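Local coordinates for protein galectin-1 (Bufo arenarum, PDB 1GAN) that binds beta-galactosides, and probably a range of complex carbohydrates, as a secreted homodimeric lectin and may regulate cell apoptosis and differentiation, at residues N11-H16 / L115-F120; P26-F31 / A48-H53. All blocks are in the same frame, centred on the assembly; numbering follows the deposited sequence.

In the fold
Both interactions belong to the same six-stranded sheet of the galectin beta sandwich, on opposite sides of the chain's centre. Interaction 1 joins the outermost strand 6-12 to strand 118-124; the latter also neighbours strand 30-35, which interaction 2 pairs with strand 41-49. Their centres are about 28 Å apart and they do not touch. Each is partly buried, but in different ways. Interaction 1 has an aliphatic underside in the core and a solvent-facing loop side of asparagine, lysine, serine and prolines. Interaction 2 sets aromatic rings on its buried side and, across the sheet, an arginine gripping the bound sugars. Along the chain, interaction 2 is nested within the loop that interaction 1 closes.

Interaction 1 of 2, residues N11-H16 / L115-F120; sequences NLKPGH and LPSIPF
Leu12 and Ile118 face each other as an antiparallel, hydrogen-bonded pair, and the tightest part of the contact is gathered around their backbones. Leu12 N donates to Ile118 O over 3.0 Å along a nearly straight path, 172° at the hydrogen. The return bond, from Ile118 N to Leu12 O, is short at 2.6 Å and more bent. The same Leu12 O also meets the CA-H of Ser117, 3.0 Å from Ser117 CA, so donors from two consecutive residues converge on one carbonyl. Below the backbones the two aliphatic side chains run side by side in the same direction, Leu12 CB lying 4.0 Å from Ile118 CB. With CG of Leu12 anti to its own N (chi1 179°), the CD2 branch comes alongside Ile118 CD1. Both residues are buried, and Ile118 also packs on Tyr92 of strand 85-92, which lies in the other sheet of the galectin beta sandwich. Asn11 and Leu12 together stand opposite Ile118, the signature of a G1 beta bulge, here near the end of outermost strand 6-12.

The outward side is sparser and exposed, held by scattered touches instead of side-chain hydrogen bonds. Asn11 reaches over with its amide ND2, which stops 3.8 Å from Ser117 CB. Lys13 lays CG against the same carbon, 3.6 Å from Ser117 CB; bends at chi3 (84°) and chi4 then fold its chain back, bringing NZ to 4.0 Å from Ser117 CB. The one close touch on this side is Pro14 CD, 3.3 Å from Pro116 O. A type II turn from Lys13 to His16, closed by a weak backbone bond, carries the chain away toward strand 16-23, while Leu115 O accepts a hydrogen bond from the Tyr92 hydroxyl.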
loop_
_atom_site.group_PDB
_atom_site.type_symbol
_atom_site.label_atom_id
_atom_site.label_comp_id
_atom_site.label_asym_id
_atom_site.label_seq_id
_atom_site.Cartn_x
_atom_site.Cartn_y
_atom_site.Cartn_z
ATOM N N ASN A 11 -1.874 -4.808 9.174
ATOM C CA ASN A 11 -1.691 -4.779 10.625
ATOM C C ASN A 11 -2.375 -3.583 11.272
ATOM O O ASN A 11 -1.780 -2.885 12.085
ATOM C CB ASN A 11 -0.181 -4.805 10.936
ATOM C CG ASN A 11 0.142 -4.901 12.429
ATOM O OD1 ASN A 11 1.149 -4.363 12.882
ATOM N ND2 ASN A 11 -0.684 -5.610 13.187
ATOM N N LEU A 12 -3.633 -3.342 10.900
ATOM C CA LEU A 12 -4.413 -2.233 11.456
ATOM C C LEU A 12 -5.087 -2.746 12.726
ATOM O O LEU A 12 -5.887 -3.683 12.703
ATOM C CB LEU A 12 -5.449 -1.743 10.446
ATOM C CG LEU A 12 -6.377 -0.591 10.874
ATOM C CD1 LEU A 12 -5.544 0.616 11.176
ATOM C CD2 LEU A 12 -7.408 -0.290 9.777
ATOM N N LYS A 13 -4.712 -2.156 13.847
ATOM C CA LYS A 13 -5.231 -2.580 15.143
ATOM C C LYS A 13 -6.265 -1.582 15.694
ATOM O O LYS A 13 -6.341 -0.442 15.229
ATOM C CB LYS A 13 -4.020 -2.807 16.065
ATOM C CG LYS A 13 -2.929 -3.681 15.368
ATOM C CD LYS A 13 -1.612 -3.794 16.133
ATOM C CE LYS A 13 -1.637 -4.890 17.222
ATOM N NZ LYS A 13 -1.665 -6.282 16.676
ATOM N N PRO A 14 -7.113 -2.008 16.647
ATOM C CA PRO A 14 -8.125 -1.096 17.200
ATOM C C PRO A 14 -7.574 0.218 17.692
ATOM O O PRO A 14 -6.538 0.293 18.361
ATOM C CB PRO A 14 -8.735 -1.903 18.342
ATOM C CG PRO A 14 -8.636 -3.304 17.860
ATOM C CD PRO A 14 -7.231 -3.345 17.257
ATOM N N GLY A 15 -8.298 1.272 17.385
ATOM C CA GLY A 15 -7.871 2.584 17.806
ATOM C C GLY A 15 -6.990 3.241 16.776
ATOM O O GLY A 15 -6.420 4.310 17.022
ATOM N N HIS A 16 -6.838 2.612 15.619
ATOM C CA HIS A 16 -6.004 3.218 14.596
ATOM C C HIS A 16 -6.825 3.412 13.337
ATOM O O HIS A 16 -7.962 2.943 13.251
ATOM C CB HIS A 16 -4.784 2.347 14.317
ATOM C CG HIS A 16 -3.802 2.304 15.442
ATOM N ND1 HIS A 16 -2.692 3.115 15.484
ATOM C CD2 HIS A 16 -3.768 1.562 16.576
ATOM C CE1 HIS A 16 -2.016 2.883 16.599
ATOM N NE2 HIS A 16 -2.650 1.944 17.279
ATOM N N LEU A 115 -11.481 -8.360 15.538
ATOM C CA LEU A 115 -10.214 -8.952 15.139
ATOM C C LEU A 115 -9.109 -8.171 15.846
ATOM O O LEU A 115 -9.259 -6.976 16.107
ATOM C CB LEU A 115 -10.042 -8.854 13.617
ATOM C CG LEU A 115 -11.057 -9.553 12.700
ATOM C CD1 LEU A 115 -10.807 -9.162 11.251
ATOM C CD2 LEU A 115 -10.976 -11.062 12.870
ATOM N N PRO A 116 -8.029 -8.853 16.258
ATOM C CA PRO A 116 -6.910 -8.197 16.940
ATOM C C PRO A 116 -6.279 -7.161 16.010
ATOM O O PRO A 116 -5.751 -6.155 16.457
ATOM C CB PRO A 116 -5.967 -9.358 17.210
ATOM C CG PRO A 116 -6.894 -10.479 17.404
ATOM C CD PRO A 116 -7.894 -10.316 16.320
ATOM N N SER A 117 -6.320 -7.428 14.715
ATOM C CA SER A 117 -5.805 -6.504 13.719
ATOM C C SER A 117 -6.397 -6.896 12.376
ATOM O O SER A 117 -6.927 -7.999 12.210
ATOM C CB SER A 117 -4.288 -6.538 13.653
ATOM O OG SER A 117 -3.888 -7.736 13.054
ATOM N N ILE A 118 -6.380 -5.949 11.450
ATOM C CA ILE A 118 -6.931 -6.138 10.118
ATOM C C ILE A 118 -5.707 -6.255 9.242
ATOM O O ILE A 118 -4.969 -5.298 9.070
ATOM C CB ILE A 118 -7.810 -4.912 9.698
ATOM C CG1 ILE A 118 -9.004 -4.772 10.644
ATOM C CG2 ILE A 118 -8.395 -5.127 8.339
ATOM C CD1 ILE A 118 -9.882 -3.571 10.365
ATOM N N PRO A 119 -5.463 -7.444 8.700
ATOM C CA PRO A 119 -4.295 -7.652 7.852
ATOM C C PRO A 119 -4.424 -7.286 6.394
ATOM O O PRO A 119 -3.421 -6.965 5.762
ATOM C CB PRO A 119 -4.056 -9.146 7.988
ATOM C CG PRO A 119 -5.459 -9.688 8.079
ATOM C CD PRO A 119 -6.148 -8.726 8.997
ATOM N N PHE A 120 -5.637 -7.265 5.872
ATOM C CA PHE A 120 -5.810 -7.024 4.454
ATOM C C PHE A 120 -6.683 -5.836 4.061
ATOM O O PHE A 120 -7.708 -5.554 4.689
ATOM C CB PHE A 120 -6.341 -8.343 3.876
ATOM C CG PHE A 120 -6.727 -8.317 2.413
ATOM C CD1 PHE A 120 -8.014 -7.943 2.025
ATOM C CD2 PHE A 120 -5.860 -8.832 1.446
ATOM C CE1 PHE A 120 -8.431 -8.102 0.716
ATOM C CE2 PHE A 120 -6.270 -8.994 0.140
ATOM C CZ PHE A 120 -7.558 -8.633 -0.232
#

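Interaction 2 of 2, residues P26-F31 / A48-H53; sequences PDCKGF and ARFDLH. With GAL (beta-D-galactopyranose), chain C; NDG (2-acetamido-2-deoxy-alpha-D-glucopyranose), chain B.
Phe31 and Ala48 pair across the open end of a beta hairpin, strands 30-35 and 41-49, in the galectin sugar-binding sheet. Their backbones exchange two hydrogen bonds, and on the buried side Ala48 CB sits over one face of the Phe31 ring, 3.9 Å from its centroid, in a CH-pi contact. The ring gets there because chi1 of 73° sets Phe31 CG between the backbone N and carbonyl carbon.

One residue pair further out, the strands draw close: Gly30 CA lies 3.0 Å from Ala48 O, where no side chain intervenes. Just past the strand, at Phe50 and Asp51, the chain turns a corner. Lys29 O receives Phe50 N from above its carbonyl plane, and a weak second bond from Asp51 N. Lys29 CB rests 3.5 Å from Asp51 O, and bends at chi2 and chi3 lay the chain alongside Leu52. The Phe50 ring turns its edge to Cys28 SG, 3.6 Å from Phe50 CE2, a sulfur-aromatic contact.

On the other sheet face Arg49 reaches for the sugars. Chi1 of -67° puts its CG anti to the carbonyl carbon; the extended chain from there to NE, and the bond from NE to Asn47 OD1, steady the guanidinium. His53 turns its ring steeply and sets ND1 3.6 Å above one face of the Arg49 guanidinium, over its centre. Leu52 CD1 lies toward the rim of one imidazole face; over the other are the glycosidic NDG O4 and GAL O2, the latter 3.3 Å from His53 NE2. The guanidinium edge faces the ligand: Arg49 NH1 donates to NDG O3 at 2.9 Å, and the two N-H groups of Arg49 NH2 serve three acceptors, at least one being shared: GAL O5, NDG O3 by a longer hydrogen bond, and GAL O4, 2.7 Å from Arg49 NH2.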
loop_
_atom_site.group_PDB
_atom_site.type_symbol
_atom_site.label_atom_id
_atom_site.label_comp_id
_atom_site.label_asym_id
_atom_site.label_seq_id
_atom_site.Cartn_x
_atom_site.Cartn_y
_atom_site.Cartn_z
ATOM N N PRO A 26 -13.335 7.779 -15.167
ATOM C CA PRO A 26 -14.579 8.305 -15.726
ATOM C C PRO A 26 -15.538 7.190 -16.141
ATOM O O PRO A 26 -16.744 7.373 -16.103
ATOM C CB PRO A 26 -14.082 9.105 -16.917
ATOM C CG PRO A 26 -12.985 8.239 -17.423
ATOM C CD PRO A 26 -12.242 7.883 -16.153
ATOM N N ASP A 27 -14.991 6.032 -16.508
ATOM C CA ASP A 27 -15.797 4.883 -16.934
ATOM C C ASP A 27 -16.188 3.971 -15.765
ATOM O O ASP A 27 -16.521 2.804 -15.989
ATOM C CB ASP A 27 -15.029 4.033 -17.954
ATOM C CG ASP A 27 -14.569 4.830 -19.158
ATOM O OD1 ASP A 27 -13.512 5.486 -19.063
ATOM O OD2 ASP A 27 -15.246 4.798 -20.205
ATOM N N CYS A 28 -16.142 4.498 -14.538
ATOM C CA CYS A 28 -16.449 3.727 -13.331
ATOM C C CYS A 28 -17.883 3.845 -12.791
ATOM O O CYS A 28 -18.368 4.941 -12.467
ATOM C CB CYS A 28 -15.394 4.023 -12.239
ATOM S SG CYS A 28 -15.972 4.345 -10.520
ATOM N N LYS A 29 -18.536 2.686 -12.693
ATOM C CA LYS A 29 -19.906 2.546 -12.197
ATOM C C LYS A 29 -19.940 2.510 -10.666
ATOM O O LYS A 29 -21.011 2.518 -10.050
ATOM C CB LYS A 29 -20.528 1.256 -12.762
ATOM C CG LYS A 29 -20.234 1.065 -14.257
ATOM C CD LYS A 29 -21.327 0.336 -15.031
ATOM C CE LYS A 29 -21.381 -1.139 -14.701
ATOM N NZ LYS A 29 -22.395 -1.884 -15.531
ATOM N N GLY A 30 -18.763 2.429 -10.063
ATOM C CA GLY A 30 -18.657 2.378 -8.623
ATOM C C GLY A 30 -17.257 1.955 -8.226
ATOM O O GLY A 30 -16.470 1.529 -9.061
ATOM N N PHE A 31 -16.913 2.153 -6.964
ATOM C CA PHE A 31 -15.616 1.756 -6.458
ATOM C C PHE A 31 -15.826 1.172 -5.063
ATOM O O PHE A 31 -16.833 1.460 -4.406
ATOM C CB PHE A 31 -14.617 2.931 -6.473
ATOM C CG PHE A 31 -14.850 3.981 -5.421
ATOM C CD1 PHE A 31 -14.379 3.803 -4.114
ATOM C CD2 PHE A 31 -15.476 5.182 -5.747
ATOM C CE1 PHE A 31 -14.530 4.815 -3.142
ATOM C CE2 PHE A 31 -15.634 6.203 -4.785
ATOM C CZ PHE A 31 -15.162 6.018 -3.483
ATOM N N ALA A 48 -19.151 2.499 -3.102
ATOM C CA ALA A 48 -19.825 3.712 -3.569
ATOM C C ALA A 48 -20.343 3.408 -4.962
ATOM O O ALA A 48 -19.563 3.200 -5.870
ATOM C CB ALA A 48 -18.854 4.873 -3.618
ATOM N N ARG A 49 -21.654 3.368 -5.133
ATOM C CA ARG A 49 -22.250 3.052 -6.427
ATOM C C ARG A 49 -22.824 4.266 -7.152
ATOM O O ARG A 49 -23.692 4.978 -6.625
ATOM C CB ARG A 49 -23.351 2.009 -6.238
ATOM C CG ARG A 49 -22.835 0.653 -5.799
ATOM C CD ARG A 49 -23.931 -0.242 -5.320
ATOM N NE ARG A 49 -23.383 -1.465 -4.736
ATOM C CZ ARG A 49 -24.088 -2.574 -4.493
ATOM N NH1 ARG A 49 -25.392 -2.626 -4.767
ATOM N NH2 ARG A 49 -23.477 -3.669 -4.081
ATOM N N PHE A 50 -22.319 4.529 -8.350
ATOM C CA PHE A 50 -22.832 5.641 -9.149
ATOM C C PHE A 50 -24.090 5.157 -9.910
ATOM O O PHE A 50 -25.105 5.867 -9.993
ATOM C CB PHE A 50 -21.771 6.101 -10.159
ATOM C CG PHE A 50 -20.567 6.740 -9.536
ATOM C CD1 PHE A 50 -20.641 8.023 -9.014
ATOM C CD2 PHE A 50 -19.336 6.080 -9.525
ATOM C CE1 PHE A 50 -19.505 8.653 -8.492
ATOM C CE2 PHE A 50 -18.195 6.707 -9.004
ATOM C CZ PHE A 50 -18.280 7.990 -8.491
ATOM N N ASP A 51 -23.988 3.949 -10.465
ATOM C CA ASP A 51 -25.048 3.304 -11.227
ATOM C C ASP A 51 -24.608 1.840 -11.274
ATOM O O ASP A 51 -23.953 1.402 -12.226
ATOM C CB ASP A 51 -25.095 3.879 -12.646
ATOM C CG ASP A 51 -26.351 3.483 -13.421
ATOM O OD1 ASP A 51 -26.967 2.436 -13.132
ATOM O OD2 ASP A 51 -26.706 4.227 -14.360
ATOM N N LEU A 52 -24.988 1.092 -10.244
ATOM C CA LEU A 52 -24.595 -0.302 -10.103
ATOM C C LEU A 52 -25.642 -1.130 -9.376
ATOM O O LEU A 52 -26.138 -0.744 -8.322
ATOM C CB LEU A 52 -23.295 -0.367 -9.308
ATOM C CG LEU A 52 -22.613 -1.724 -9.254
ATOM C CD1 LEU A 52 -22.328 -2.141 -10.711
ATOM C CD2 LEU A 52 -21.334 -1.667 -8.428
ATOM N N HIS A 53 -25.959 -2.289 -9.936
ATOM C CA HIS A 53 -26.934 -3.198 -9.339
ATOM C C HIS A 53 -28.232 -2.500 -8.969
ATOM O O HIS A 53 -28.902 -2.883 -8.020
ATOM C CB HIS A 53 -26.320 -3.868 -8.104
ATOM C CG HIS A 53 -25.016 -4.543 -8.384
ATOM N ND1 HIS A 53 -23.816 -4.088 -7.879
ATOM C CD2 HIS A 53 -24.718 -5.614 -9.158
ATOM C CE1 HIS A 53 -22.835 -4.848 -8.331
ATOM N NE2 HIS A 53 -23.356 -5.782 -9.108
HETATM C C1 GAL C . -23.584 -7.237 -4.318
HETATM C C2 GAL C . -22.424 -6.847 -5.247
HETATM C C3 GAL C . -21.072 -7.059 -4.558
HETATM C C4 GAL C . -21.052 -6.299 -3.244
HETATM C C5 GAL C . -22.245 -6.728 -2.387
HETATM C C6 GAL C . -22.333 -5.992 -1.092
HETATM O O2 GAL C . -22.480 -7.591 -6.452
HETATM O O3 GAL C . -20.032 -6.561 -5.379
HETATM O O4 GAL C . -21.111 -4.903 -3.510
HETATM O O5 GAL C . -23.487 -6.495 -3.090
HETATM O O6 GAL C . -23.379 -6.530 -0.308
HETATM C C1 NDG B . -28.921 -7.596 -4.514
HETATM C C2 NDG B . -28.295 -6.500 -3.647
HETATM C C3 NDG B . -26.957 -6.088 -4.239
HETATM C C4 NDG B . -26.021 -7.286 -4.278
HETATM C C5 NDG B . -26.694 -8.438 -5.065
HETATM C C6 NDG B . -25.911 -9.752 -4.972
HETATM C C7 NDG B . -30.215 -5.353 -2.753
HETATM C C8 NDG B . -31.106 -4.120 -2.744
HETATM O O5 NDG B . -28.029 -8.726 -4.552
HETATM O O3 NDG B . -26.379 -5.050 -3.474
HETATM O O4 NDG B . -24.786 -6.893 -4.927
HETATM O O6 NDG B . -25.806 -10.220 -3.618
HETATM O O7 NDG B . -30.464 -6.295 -2.007
HETATM N N2 NDG B . -29.182 -5.354 -3.586
HETATM O O1 NDG B . -28.972 -7.133 -5.816
#